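Local coordinates for protein uronate dehydrogenase (Agrobacterium tumefaciens, PDB 3RFX) that catalyses, as the unmodified enzyme, the NAD-dependent oxidation of uronic acids, and has a Rossmann fold of the NAD-dependent epimerase/dehydratase family, at residues E21-M26 with S187-V192; A159-G164 with D183-L188; P168-Y173 with D228-F233; P242-D245 with L250-F253. The protein carries 1 engineered substitution. One frame throughout, in Å; residues are numbered along the deposited sequence.

Contact 1. Residues E21-M26 with S187-V192; sequences ERLAPM and SLIEAV. With PO4 (phosphate ion), chain F.
The sulfur of M26 is shared between two consecutive side chains of one helix: SD lies 3.9 Å from I189 CG2 and the same 3.9 Å from CG of E190. The methionine chain runs out extended and then turns at its last torsion (chi3 68°), which lays CE alongside E190 CA at 4.1 Å. M26 thus meets E190 at CA and CG, and the carboxylate takes no part in this contact. One turn earlier L23 crosses I189 at about a right angle, L23 CD1 meeting I189 CD1 at 4.0 Å. In the Rossmann fold, the helix after the first strand and helix 182-194 both pack on one face of the parallel sheet; L23 and I189 accordingly also rest on V69 of strand 67-70, with the side chain of I189 about 11 Å from the bound NAD. R22 works at the edge of this apolar patch. Bends at its second and third torsions bring the guanidinium round, and NH1 donates to O3 of a phosphate ion at 3.3 Å, near the guanidinium plane and fairly straight (164°). The phosphate, probably from the crystallisation liquor, is also held by H182, while R22 NH2 makes a salt bridge to D183.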
loop_
_atom_site.group_PDB
_atom_site.type_symbol
_atom_site.label_atom_id
_atom_site.label_comp_id
_atom_site.label_asym_id
_atom_site.label_seq_id
_atom_site.Cartn_x
_atom_site.Cartn_y
_atom_site.Cartn_z
ATOM N N GLU A 21 -40.350 -6.832 -13.716
ATOM C CA GLU A 21 -40.358 -7.670 -14.905
ATOM C C GLU A 21 -39.133 -8.586 -14.996
ATOM O O GLU A 21 -39.264 -9.791 -15.235
ATOM C CB GLU A 21 -40.457 -6.818 -16.175
ATOM C CG GLU A 21 -39.904 -7.523 -17.406
ATOM C CD GLU A 21 -39.696 -6.585 -18.581
ATOM O OE1 GLU A 21 -40.338 -5.511 -18.611
ATOM O OE2 GLU A 21 -38.890 -6.927 -19.478
ATOM N N ARG A 22 -37.944 -8.016 -14.806
ATOM C CA ARG A 22 -36.703 -8.741 -15.083
ATOM C C ARG A 22 -36.364 -9.841 -14.066
ATOM O O ARG A 22 -35.715 -10.831 -14.419
ATOM C CB ARG A 22 -35.525 -7.767 -15.202
ATOM C CG ARG A 22 -35.585 -6.836 -16.412
ATOM C CD ARG A 22 -35.495 -7.605 -17.722
ATOM N NE ARG A 22 -34.265 -8.390 -17.826
ATOM C CZ ARG A 22 -33.103 -7.913 -18.271
ATOM N NH1 ARG A 22 -32.999 -6.640 -18.647
ATOM N NH2 ARG A 22 -32.041 -8.708 -18.333
ATOM N N LEU A 23 -36.781 -9.667 -12.816
ATOM C CA LEU A 23 -36.443 -10.643 -11.764
ATOM C C LEU A 23 -37.506 -11.725 -11.567
ATOM O O LEU A 23 -37.352 -12.604 -10.718
ATOM C CB LEU A 23 -36.180 -9.939 -10.428
ATOM C CG LEU A 23 -35.073 -8.879 -10.444
ATOM C CD1 LEU A 23 -34.843 -8.339 -9.046
ATOM C CD2 LEU A 23 -33.800 -9.453 -11.031
ATOM N N ALA A 24 -38.583 -11.654 -12.347
ATOM C CA ALA A 24 -39.660 -12.637 -12.259
ATOM C C ALA A 24 -39.172 -14.091 -12.327
ATOM O O ALA A 24 -39.610 -14.925 -11.539
ATOM C CB ALA A 24 -40.723 -12.369 -13.329
ATOM N N PRO A 25 -38.260 -14.400 -13.262
ATOM C CA PRO A 25 -37.753 -15.773 -13.395
ATOM C C PRO A 25 -36.944 -16.282 -12.195
ATOM O O PRO A 25 -36.634 -17.470 -12.146
ATOM C CB PRO A 25 -36.840 -15.689 -14.624
ATOM C CG PRO A 25 -37.322 -14.499 -15.379
ATOM C CD PRO A 25 -37.755 -13.526 -14.334
ATOM N N MET A 26 -36.608 -15.410 -11.250
ATOM C CA MET A 26 -35.762 -15.811 -10.129
ATOM C C MET A 26 -36.510 -16.494 -8.989
ATOM O O MET A 26 -35.892 -17.123 -8.135
ATOM C CB MET A 26 -35.011 -14.609 -9.563
ATOM C CG MET A 26 -33.921 -14.068 -10.469
ATOM S SD MET A 26 -32.892 -12.933 -9.522
ATOM C CE MET A 26 -32.095 -14.073 -8.380
ATOM N N SER A 187 -27.838 -9.313 -13.893
ATOM C CA SER A 187 -26.866 -10.390 -13.738
ATOM C C SER A 187 -26.137 -10.298 -12.396
ATOM O O SER A 187 -25.784 -11.323 -11.809
ATOM C CB SER A 187 -25.875 -10.427 -14.904
ATOM O OG SER A 187 -25.064 -9.269 -14.901
ATOM N N LEU A 188 -25.924 -9.084 -11.893
ATOM C CA LEU A 188 -25.297 -8.939 -10.576
ATOM C C LEU A 188 -26.204 -9.527 -9.499
ATOM O O LEU A 188 -25.754 -10.255 -8.606
ATOM C CB LEU A 188 -24.996 -7.464 -10.261
ATOM C CG LEU A 188 -24.550 -7.208 -8.817
ATOM C CD1 LEU A 188 -23.230 -7.931 -8.521
ATOM C CD2 LEU A 188 -24.443 -5.715 -8.514
ATOM N N ILE A 189 -27.491 -9.202 -9.578
ATOM C CA ILE A 189 -28.460 -9.721 -8.614
ATOM C C ILE A 189 -28.496 -11.254 -8.644
ATOM O O ILE A 189 -28.526 -11.896 -7.595
ATOM C CB ILE A 189 -29.866 -9.114 -8.834
ATOM C CG1 ILE A 189 -29.866 -7.639 -8.413
ATOM C CG2 ILE A 189 -30.927 -9.892 -8.052
ATOM C CD1 ILE A 189 -31.081 -6.870 -8.874
ATOM N N GLU A 190 -28.457 -11.838 -9.838
ATOM C CA GLU A 190 -28.418 -13.297 -9.964
ATOM C C GLU A 190 -27.155 -13.891 -9.323
ATOM O O GLU A 190 -27.211 -14.916 -8.633
ATOM C CB GLU A 190 -28.552 -13.716 -11.432
ATOM C CG GLU A 190 -29.905 -13.289 -12.017
ATOM C CD GLU A 190 -29.986 -13.414 -13.526
ATOM O OE1 GLU A 190 -28.926 -13.473 -14.190
ATOM O OE2 GLU A 190 -31.122 -13.434 -14.050
ATOM N N ALA A 191 -26.026 -13.226 -9.533
ATOM C CA ALA A 191 -24.758 -13.666 -8.967
ATOM C C ALA A 191 -24.762 -13.559 -7.448
ATOM O O ALA A 191 -24.219 -14.424 -6.759
ATOM C CB ALA A 191 -23.591 -12.859 -9.562
ATOM N N VAL A 192 -25.383 -12.509 -6.920
ATOM C CA VAL A 192 -25.420 -12.315 -5.474
ATOM C C VAL A 192 -26.238 -13.419 -4.790
ATOM O O VAL A 192 -25.828 -13.961 -3.753
ATOM C CB VAL A 192 -25.985 -10.927 -5.094
ATOM C CG1 VAL A 192 -26.354 -10.884 -3.601
ATOM C CG2 VAL A 192 -24.981 -9.835 -5.446
HETATM P P PO4 F . -35.329 -3.462 -20.173
HETATM O O1 PO4 F . -34.059 -2.652 -20.292
HETATM O O2 PO4 F . -35.447 -4.382 -21.364
HETATM O O3 PO4 F . -35.291 -4.289 -18.912
HETATM O O4 PO4 F . -36.516 -2.530 -20.122
#

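Contact 2. Residues A159-G164 with D183-L188; sequences ALVRIG and DDFVSL
V161 and L188 meet as two branched aliphatic chains, tip to tip: L188 CD2 comes up against the fork of the valine, 3.7 Å from V161 CG1 and 4.0 Å from V161 CG2. With its CG swung opposite the backbone N (chi1 171°), the leucine reaches from its helix toward the strand. The second kind of contact is aliphatic on aromatic. I163 crosses F185 at about a right angle and sets CD1 3.9 Å from F185 CE2, an oblique approach to the ring. V161 CG1 adds a looser touch at F185 CE1, 4.3 Å away, so the valine spans both helix residues. Polar groups play no part across the interface. D184, on the same helix turn, instead sends its carboxylate to S207 OG and to the backbone N of K227 and D228, tying the helix to loops beyond. The local axes of strand and helix run nearly antiparallel, 171° apart and 12.0 Å at closest approach, as expected within a beta-alpha-beta crossover. Helix 182-194 makes that crossover from strand 158-163 to its parallel neighbour 202-205, while F185 stacks on F180 and also packs against L15 and M19 of helix 14-22.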
loop_
_atom_site.group_PDB
_atom_site.type_symbol
_atom_site.label_atom_id
_atom_site.label_comp_id
_atom_site.label_asym_id
_atom_site.label_seq_id
_atom_site.Cartn_x
_atom_site.Cartn_y
_atom_site.Cartn_z
ATOM N N ALA A 159 -25.296 -7.460 -0.162
ATOM C CA ALA A 159 -24.443 -6.845 -1.183
ATOM C C ALA A 159 -24.702 -5.344 -1.157
ATOM O O ALA A 159 -25.829 -4.912 -1.378
ATOM C CB ALA A 159 -24.767 -7.407 -2.568
ATOM N N LEU A 160 -23.669 -4.554 -0.874
ATOM C CA LEU A 160 -23.813 -3.096 -0.821
ATOM C C LEU A 160 -23.519 -2.509 -2.198
ATOM O O LEU A 160 -22.367 -2.217 -2.534
ATOM C CB LEU A 160 -22.859 -2.505 0.217
ATOM C CG LEU A 160 -22.984 -3.091 1.627
ATOM C CD1 LEU A 160 -21.864 -2.568 2.512
ATOM C CD2 LEU A 160 -24.359 -2.774 2.219
ATOM N N VAL A 161 -24.559 -2.351 -3.004
ATOM C CA VAL A 161 -24.359 -1.984 -4.398
ATOM C C VAL A 161 -24.411 -0.468 -4.563
ATOM O O VAL A 161 -25.472 0.142 -4.457
ATOM C CB VAL A 161 -25.389 -2.661 -5.317
ATOM C CG1 VAL A 161 -25.018 -2.440 -6.782
ATOM C CG2 VAL A 161 -25.464 -4.153 -5.009
ATOM N N ARG A 162 -23.249 0.127 -4.799
ATOM C CA ARG A 162 -23.146 1.565 -5.022
ATOM C C ARG A 162 -23.516 1.862 -6.463
ATOM O O ARG A 162 -22.665 1.887 -7.353
ATOM C CB ARG A 162 -21.741 2.054 -4.684
ATOM C CG ARG A 162 -21.453 1.952 -3.194
ATOM C CD ARG A 162 -20.047 2.428 -2.836
ATOM N NE ARG A 162 -19.837 2.397 -1.389
ATOM C CZ ARG A 162 -18.659 2.581 -0.803
ATOM N NH1 ARG A 162 -17.571 2.799 -1.539
ATOM N NH2 ARG A 162 -18.568 2.544 0.516
ATOM N N ILE A 163 -24.807 2.049 -6.695
ATOM C CA ILE A 163 -25.312 2.248 -8.058
ATOM C C ILE A 163 -24.743 3.529 -8.699
ATOM O O ILE A 163 -24.719 4.584 -8.069
ATOM C CB ILE A 163 -26.850 2.293 -8.062
ATOM C CG1 ILE A 163 -27.406 0.956 -7.554
ATOM C CG2 ILE A 163 -27.391 2.569 -9.467
ATOM C CD1 ILE A 163 -28.903 0.971 -7.299
ATOM N N GLY A 164 -24.267 3.408 -9.933
ATOM C CA GLY A 164 -23.837 4.561 -10.713
ATOM C C GLY A 164 -25.071 5.227 -11.304
ATOM O O GLY A 164 -25.807 5.922 -10.601
ATOM N N ASP A 183 -29.305 -5.003 -17.920
ATOM C CA ASP A 183 -28.775 -6.362 -18.032
ATOM C C ASP A 183 -27.700 -6.655 -16.987
ATOM O O ASP A 183 -27.676 -7.742 -16.403
ATOM C CB ASP A 183 -28.184 -6.618 -19.418
ATOM C CG ASP A 183 -29.241 -6.928 -20.466
ATOM O OD1 ASP A 183 -30.433 -7.061 -20.117
ATOM O OD2 ASP A 183 -28.863 -7.044 -21.647
ATOM N N ASP A 184 -26.789 -5.708 -16.776
ATOM C CA ASP A 184 -25.686 -5.938 -15.834
ATOM C C ASP A 184 -26.135 -5.900 -14.376
ATOM O O ASP A 184 -25.586 -6.610 -13.536
ATOM C CB ASP A 184 -24.518 -4.967 -16.087
ATOM C CG ASP A 184 -23.726 -5.321 -17.338
ATOM O OD1 ASP A 184 -23.716 -6.503 -17.732
ATOM O OD2 ASP A 184 -23.094 -4.423 -17.932
ATOM N N PHE A 185 -27.145 -5.090 -14.063
ATOM C CA PHE A 185 -27.662 -5.068 -12.700
ATOM C C PHE A 185 -28.417 -6.378 -12.442
ATOM O O PHE A 185 -28.286 -6.987 -11.382
ATOM C CB PHE A 185 -28.552 -3.843 -12.462
ATOM C CG PHE A 185 -28.819 -3.550 -11.011
ATOM C CD1 PHE A 185 -28.272 -4.341 -10.004
ATOM C CD2 PHE A 185 -29.618 -2.481 -10.649
ATOM C CE1 PHE A 185 -28.524 -4.072 -8.677
ATOM C CE2 PHE A 185 -29.876 -2.206 -9.314
ATOM C CZ PHE A 185 -29.327 -3.004 -8.325
ATOM N N VAL A 186 -29.179 -6.828 -13.432
ATOM C CA VAL A 186 -29.878 -8.102 -13.309
ATOM C C VAL A 186 -28.895 -9.256 -13.092
ATOM O O VAL A 186 -29.089 -10.080 -12.198
ATOM C CB VAL A 186 -30.782 -8.378 -14.518
ATOM C CG1 VAL A 186 -31.330 -9.813 -14.463
ATOM C CG2 VAL A 186 -31.925 -7.362 -14.538
ATOM N N SER A 187 -27.838 -9.313 -13.893
ATOM C CA SER A 187 -26.866 -10.390 -13.738
ATOM C C SER A 187 -26.137 -10.298 -12.396
ATOM O O SER A 187 -25.784 -11.323 -11.809
ATOM C CB SER A 187 -25.875 -10.427 -14.904
ATOM O OG SER A 187 -25.064 -9.269 -14.901
ATOM N N LEU A 188 -25.924 -9.084 -11.893
ATOM C CA LEU A 188 -25.297 -8.939 -10.576
ATOM C C LEU A 188 -26.204 -9.527 -9.499
ATOM O O LEU A 188 -25.754 -10.255 -8.606
ATOM C CB LEU A 188 -24.996 -7.464 -10.261
ATOM C CG LEU A 188 -24.550 -7.208 -8.817
ATOM C CD1 LEU A 188 -23.230 -7.931 -8.521
ATOM C CD2 LEU A 188 -24.443 -5.715 -8.514
#

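Contact 3. Residues P168-Y173 with D228-F233; sequences PEPNNY and DNAEAF
An irregular loop and a short 3-10 turn come closest at P170 and A230, whose CA atoms are 6.4 Å apart, and the F233 N to A230 O backbone bond closes that turn. F233 and P170 share the packing equally. P170 lies over one face of the phenylalanine ring in a CH-pi contact, CD standing 3.6 Å from the ring centroid and 14° off the normal. The pyrrolidine ring also reaches the turn itself, P170 CG touching A230 CB at 3.8 Å. E169 comes in along the CE1 flank of the ring: CB lies 3.8 Å from F233 CE1, and OE1 approaches the same carbon obliquely at 3.5 Å, with the carboxylate plane turned 80° from that of the ring. With E169 CG between backbone N and carbonyl carbon (chi1 66°), the extended chain beyond it runs past the phenylalanine. Around the pair, W179 meets F233 edge-to-face and packs on P170 and A230, while N229 starts the turn with an Asx turn, its OD1 accepting from E231 N at 3.0 Å. No hydrogen bond joins the two segments, so their fit probably rests on dispersion and on the weakly polar C-H groups of P170 CD facing the ring.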
loop_
_atom_site.group_PDB
_atom_site.type_symbol
_atom_site.label_atom_id
_atom_site.label_comp_id
_atom_site.label_asym_id
_atom_site.label_seq_id
_atom_site.Cartn_x
_atom_site.Cartn_y
_atom_site.Cartn_z
ATOM N N PRO A 168 -31.710 3.192 -19.249
ATOM C CA PRO A 168 -31.748 2.414 -20.490
ATOM C C PRO A 168 -30.498 2.620 -21.339
ATOM O O PRO A 168 -30.050 1.686 -22.002
ATOM C CB PRO A 168 -32.984 2.967 -21.210
ATOM C CG PRO A 168 -33.855 3.462 -20.101
ATOM C CD PRO A 168 -32.913 4.023 -19.077
ATOM N N GLU A 169 -29.946 3.829 -21.316
ATOM C CA GLU A 169 -28.702 4.113 -22.025
ATOM C C GLU A 169 -28.010 5.335 -21.408
ATOM O O GLU A 169 -28.648 6.152 -20.743
ATOM C CB GLU A 169 -28.974 4.349 -23.518
ATOM C CG GLU A 169 -29.786 5.594 -23.787
ATOM C CD GLU A 169 -30.097 5.809 -25.271
ATOM O OE1 GLU A 169 -29.570 5.062 -26.124
ATOM O OE2 GLU A 169 -30.871 6.737 -25.580
ATOM N N PRO A 170 -26.694 5.461 -21.622
ATOM C CA PRO A 170 -25.996 6.658 -21.125
ATOM C C PRO A 170 -26.565 7.885 -21.833
ATOM O O PRO A 170 -26.798 7.810 -23.043
ATOM C CB PRO A 170 -24.545 6.439 -21.583
ATOM C CG PRO A 170 -24.442 4.976 -21.912
ATOM C CD PRO A 170 -25.806 4.550 -22.360
ATOM N N ASN A 171 -26.785 8.985 -21.126
ATOM C CA ASN A 171 -27.283 10.187 -21.810
ATOM C C ASN A 171 -26.547 11.483 -21.507
ATOM O O ASN A 171 -27.008 12.560 -21.870
ATOM C CB ASN A 171 -28.776 10.385 -21.578
ATOM C CG ASN A 171 -29.131 10.425 -20.124
ATOM O OD1 ASN A 171 -28.621 11.258 -19.376
ATOM N ND2 ASN A 171 -30.015 9.519 -19.701
ATOM N N ASN A 172 -25.408 11.381 -20.837
ATOM C CA ASN A 172 -24.527 12.526 -20.695
ATOM C C ASN A 172 -23.095 12.049 -20.474
ATOM O O ASN A 172 -22.851 10.840 -20.349
ATOM C CB ASN A 172 -25.008 13.478 -19.588
ATOM C CG ASN A 172 -24.934 12.866 -18.198
ATOM O OD1 ASN A 172 -23.971 12.185 -17.852
ATOM N ND2 ASN A 172 -25.948 13.135 -17.383
ATOM N N TYR A 173 -22.156 12.985 -20.431
ATOM C CA TYR A 173 -20.736 12.629 -20.396
ATOM C C TYR A 173 -20.374 11.785 -19.173
ATOM O O TYR A 173 -19.583 10.842 -19.265
ATOM C CB TYR A 173 -19.843 13.875 -20.451
ATOM C CG TYR A 173 -18.420 13.537 -20.852
ATOM C CD1 TYR A 173 -18.031 13.561 -22.187
ATOM C CD2 TYR A 173 -17.479 13.157 -19.898
ATOM C CE1 TYR A 173 -16.734 13.225 -22.562
ATOM C CE2 TYR A 173 -16.182 12.815 -20.264
ATOM C CZ TYR A 173 -15.820 12.850 -21.599
ATOM O OH TYR A 173 -14.531 12.509 -21.966
ATOM N N ASP A 228 -21.904 -5.044 -20.596
ATOM C CA ASP A 228 -22.191 -3.856 -21.406
ATOM C C ASP A 228 -21.098 -2.805 -21.222
ATOM O O ASP A 228 -20.330 -2.875 -20.269
ATOM C CB ASP A 228 -23.569 -3.305 -21.069
ATOM C CG ASP A 228 -24.688 -4.238 -21.531
ATOM O OD1 ASP A 228 -24.619 -4.722 -22.682
ATOM O OD2 ASP A 228 -25.626 -4.491 -20.752
ATOM N N ASN A 229 -21.019 -1.845 -22.142
ATOM C CA ASN A 229 -19.918 -0.881 -22.136
ATOM C C ASN A 229 -20.439 0.459 -22.644
ATOM O O ASN A 229 -20.828 0.579 -23.814
ATOM C CB ASN A 229 -18.803 -1.393 -23.044
ATOM C CG ASN A 229 -17.534 -0.552 -22.972
ATOM O OD1 ASN A 229 -17.528 0.566 -22.452
ATOM N ND2 ASN A 229 -16.445 -1.102 -23.495
ATOM N N ALA A 230 -20.444 1.457 -21.768
ATOM C CA ALA A 230 -20.984 2.770 -22.107
ATOM C C ALA A 230 -20.204 3.445 -23.236
ATOM O O ALA A 230 -20.722 4.335 -23.919
ATOM C CB ALA A 230 -21.000 3.658 -20.869
ATOM N N GLU A 231 -18.961 3.022 -23.440
ATOM C CA GLU A 231 -18.107 3.657 -24.442
ATOM C C GLU A 231 -18.746 3.606 -25.834
ATOM O O GLU A 231 -18.508 4.482 -26.676
ATOM C CB GLU A 231 -16.722 3.003 -24.454
ATOM C CG GLU A 231 -15.689 3.723 -25.309
ATOM C CD GLU A 231 -15.344 5.124 -24.814
ATOM O OE1 GLU A 231 -15.557 5.444 -23.614
ATOM O OE2 GLU A 231 -14.834 5.912 -25.646
ATOM N N ALA A 232 -19.571 2.590 -26.068
ATOM C CA ALA A 232 -20.265 2.452 -27.347
ATOM C C ALA A 232 -21.170 3.655 -27.646
ATOM O O ALA A 232 -21.565 3.867 -28.792
ATOM C CB ALA A 232 -21.075 1.167 -27.378
ATOM N N PHE A 233 -21.491 4.430 -26.615
ATOM C CA PHE A 233 -22.422 5.545 -26.747
ATOM C C PHE A 233 -21.744 6.912 -26.807
ATOM O O PHE A 233 -22.424 7.937 -26.817
ATOM C CB PHE A 233 -23.435 5.539 -25.597
ATOM C CG PHE A 233 -24.366 4.354 -25.611
ATOM C CD1 PHE A 233 -25.614 4.441 -26.214
ATOM C CD2 PHE A 233 -23.987 3.153 -25.025
ATOM C CE1 PHE A 233 -26.475 3.352 -26.228
ATOM C CE2 PHE A 233 -24.848 2.057 -25.029
ATOM C CZ PHE A 233 -26.090 2.159 -25.634
#

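Contact 4. Residues P242-D245 with L250-F253; sequences PPPD and LVRF
P244 and V251 supply most of the buried surface here, and they meet through carbon alone. The two side chains cross at about a right angle: one methyl of the valine, CG1, is set against the proline ring, 3.5 Å from P244 CB and 3.9 Å from P244 CG. Their CA atoms remain 7.1 Å apart, so the side chains bridge the gap between backbones. The first torsion of V251 (chi1 -65°) divides the labour between its methyls. It turns CG1 opposite the carbonyl carbon and toward the proline, and leaves CG2 between the backbone N and the carbonyl carbon, where it meets D245.

D245, the third contributor, takes part by its backbone rather than its carboxylate: its carbonyl O lies 3.4 Å from V251 CG2, a van der Waals touch. The acid group is engaged elsewhere, OD2 accepting from the backbone N of N247, while the backbone N of D245 is bonded to OD2 of D248. These bonds link D245 to the short connection between the two segments. R252 ties in the same connection through NH1, bonded to the backbone O of N247.

Both segments are irregular and follow helix 234-238, with the centre of the contact about 24 Å from the centre of the chain. P244 also rests on Y173, and L250 on N172 and R174, in the loop ahead of helix 175-178; Q120 NE2 is bonded to the backbone O atoms of L250 and F253. P196 of the second subunit packs on both P244 and V251, close after helix 182-194 of that neighbouring copy.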
loop_
_atom_site.group_PDB
_atom_site.type_symbol
_atom_site.label_atom_id
_atom_site.label_comp_id
_atom_site.label_asym_id
_atom_site.label_seq_id
_atom_site.Cartn_x
_atom_site.Cartn_y
_atom_site.Cartn_z
ATOM N N PRO A 242 -24.949 19.223 -25.276
ATOM C CA PRO A 242 -23.863 20.202 -25.389
ATOM C C PRO A 242 -22.574 19.654 -24.775
ATOM O O PRO A 242 -22.634 18.860 -23.836
ATOM C CB PRO A 242 -24.360 21.389 -24.552
ATOM C CG PRO A 242 -25.795 21.124 -24.266
ATOM C CD PRO A 242 -25.974 19.639 -24.305
ATOM N N PRO A 243 -21.414 20.071 -25.297
ATOM C CA PRO A 243 -20.152 19.655 -24.670
ATOM C C PRO A 243 -20.054 20.200 -23.240
ATOM O O PRO A 243 -20.382 21.359 -22.999
ATOM C CB PRO A 243 -19.082 20.297 -25.563
ATOM C CG PRO A 243 -19.792 21.397 -26.316
ATOM C CD PRO A 243 -21.211 20.948 -26.466
ATOM N N PRO A 244 -19.614 19.368 -22.286
ATOM C CA PRO A 244 -19.547 19.851 -20.900
ATOM C C PRO A 244 -18.539 20.978 -20.730
ATOM O O PRO A 244 -17.477 20.951 -21.349
ATOM C CB PRO A 244 -19.060 18.616 -20.112
ATOM C CG PRO A 244 -19.287 17.449 -21.016
ATOM C CD PRO A 244 -19.151 17.977 -22.420
ATOM N N ASP A 245 -18.879 21.955 -19.900
ATOM C CA ASP A 245 -17.930 22.953 -19.426
ATOM C C ASP A 245 -16.986 22.269 -18.427
ATOM O O ASP A 245 -17.442 21.573 -17.528
ATOM C CB ASP A 245 -18.705 24.076 -18.729
ATOM C CG ASP A 245 -17.853 25.299 -18.440
ATOM O OD1 ASP A 245 -18.256 26.408 -18.855
ATOM O OD2 ASP A 245 -16.798 25.174 -17.796
ATOM N N LEU A 250 -20.620 18.179 -13.259
ATOM C CA LEU A 250 -20.874 16.997 -14.079
ATOM C C LEU A 250 -19.606 16.274 -14.547
ATOM O O LEU A 250 -19.623 15.056 -14.735
ATOM C CB LEU A 250 -21.709 17.357 -15.314
ATOM C CG LEU A 250 -21.995 16.194 -16.277
ATOM C CD1 LEU A 250 -23.071 15.273 -15.714
ATOM C CD2 LEU A 250 -22.404 16.713 -17.655
ATOM N N VAL A 251 -18.522 17.020 -14.758
ATOM C CA VAL A 251 -17.260 16.400 -15.147
ATOM C C VAL A 251 -16.126 16.581 -14.129
ATOM O O VAL A 251 -14.976 16.266 -14.426
ATOM C CB VAL A 251 -16.792 16.892 -16.523
ATOM C CG1 VAL A 251 -17.791 16.445 -17.613
ATOM C CG2 VAL A 251 -16.625 18.419 -16.519
ATOM N N ARG A 252 -16.439 17.078 -12.936
ATOM C CA ARG A 252 -15.401 17.302 -11.926
ATOM C C ARG A 252 -15.492 16.361 -10.726
ATOM O O ARG A 252 -14.469 15.992 -10.142
ATOM C CB ARG A 252 -15.432 18.750 -11.435
ATOM C CG ARG A 252 -14.865 19.746 -12.458
ATOM C CD ARG A 252 -15.108 21.174 -11.994
ATOM N NE ARG A 252 -14.594 21.400 -10.642
ATOM C CZ ARG A 252 -14.870 22.468 -9.894
ATOM N NH1 ARG A 252 -15.657 23.432 -10.360
ATOM N NH2 ARG A 252 -14.359 22.571 -8.679
ATOM N N PHE A 253 -16.716 15.991 -10.370
ATOM C CA PHE A 253 -16.970 15.211 -9.161
ATOM C C PHE A 253 -17.719 13.940 -9.480
ATOM O O PHE A 253 -18.602 13.925 -10.341
ATOM C CB PHE A 253 -17.754 16.035 -8.140
ATOM C CG PHE A 253 -17.012 17.244 -7.658
ATOM C CD1 PHE A 253 -16.063 17.136 -6.656
ATOM C CD2 PHE A 253 -17.247 18.487 -8.228
ATOM C CE1 PHE A 253 -15.371 18.250 -6.208
ATOM C CE2 PHE A 253 -16.559 19.602 -7.786
ATOM C CZ PHE A 253 -15.618 19.483 -6.781
#

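From the N terminus, contact 1 opens first, at the end of helix 14-22, and closes a long loop on helix 182-194. Contact 2 opens within that loop, on strand 158-163, and ends on the same helix, sharing S187 and L188 with contact 1. Contact 3 starts between the segments of contact 2 and closes only at 228-233, so it crosses both; the start of helix 182-194 lies against the loop 228-233. Contact 4 follows in series, a short closure beyond helix 234-238, packed on contact 3 through N172 and Y173. The Rossmann core is thereby linked to the outer loops that meet the second subunit.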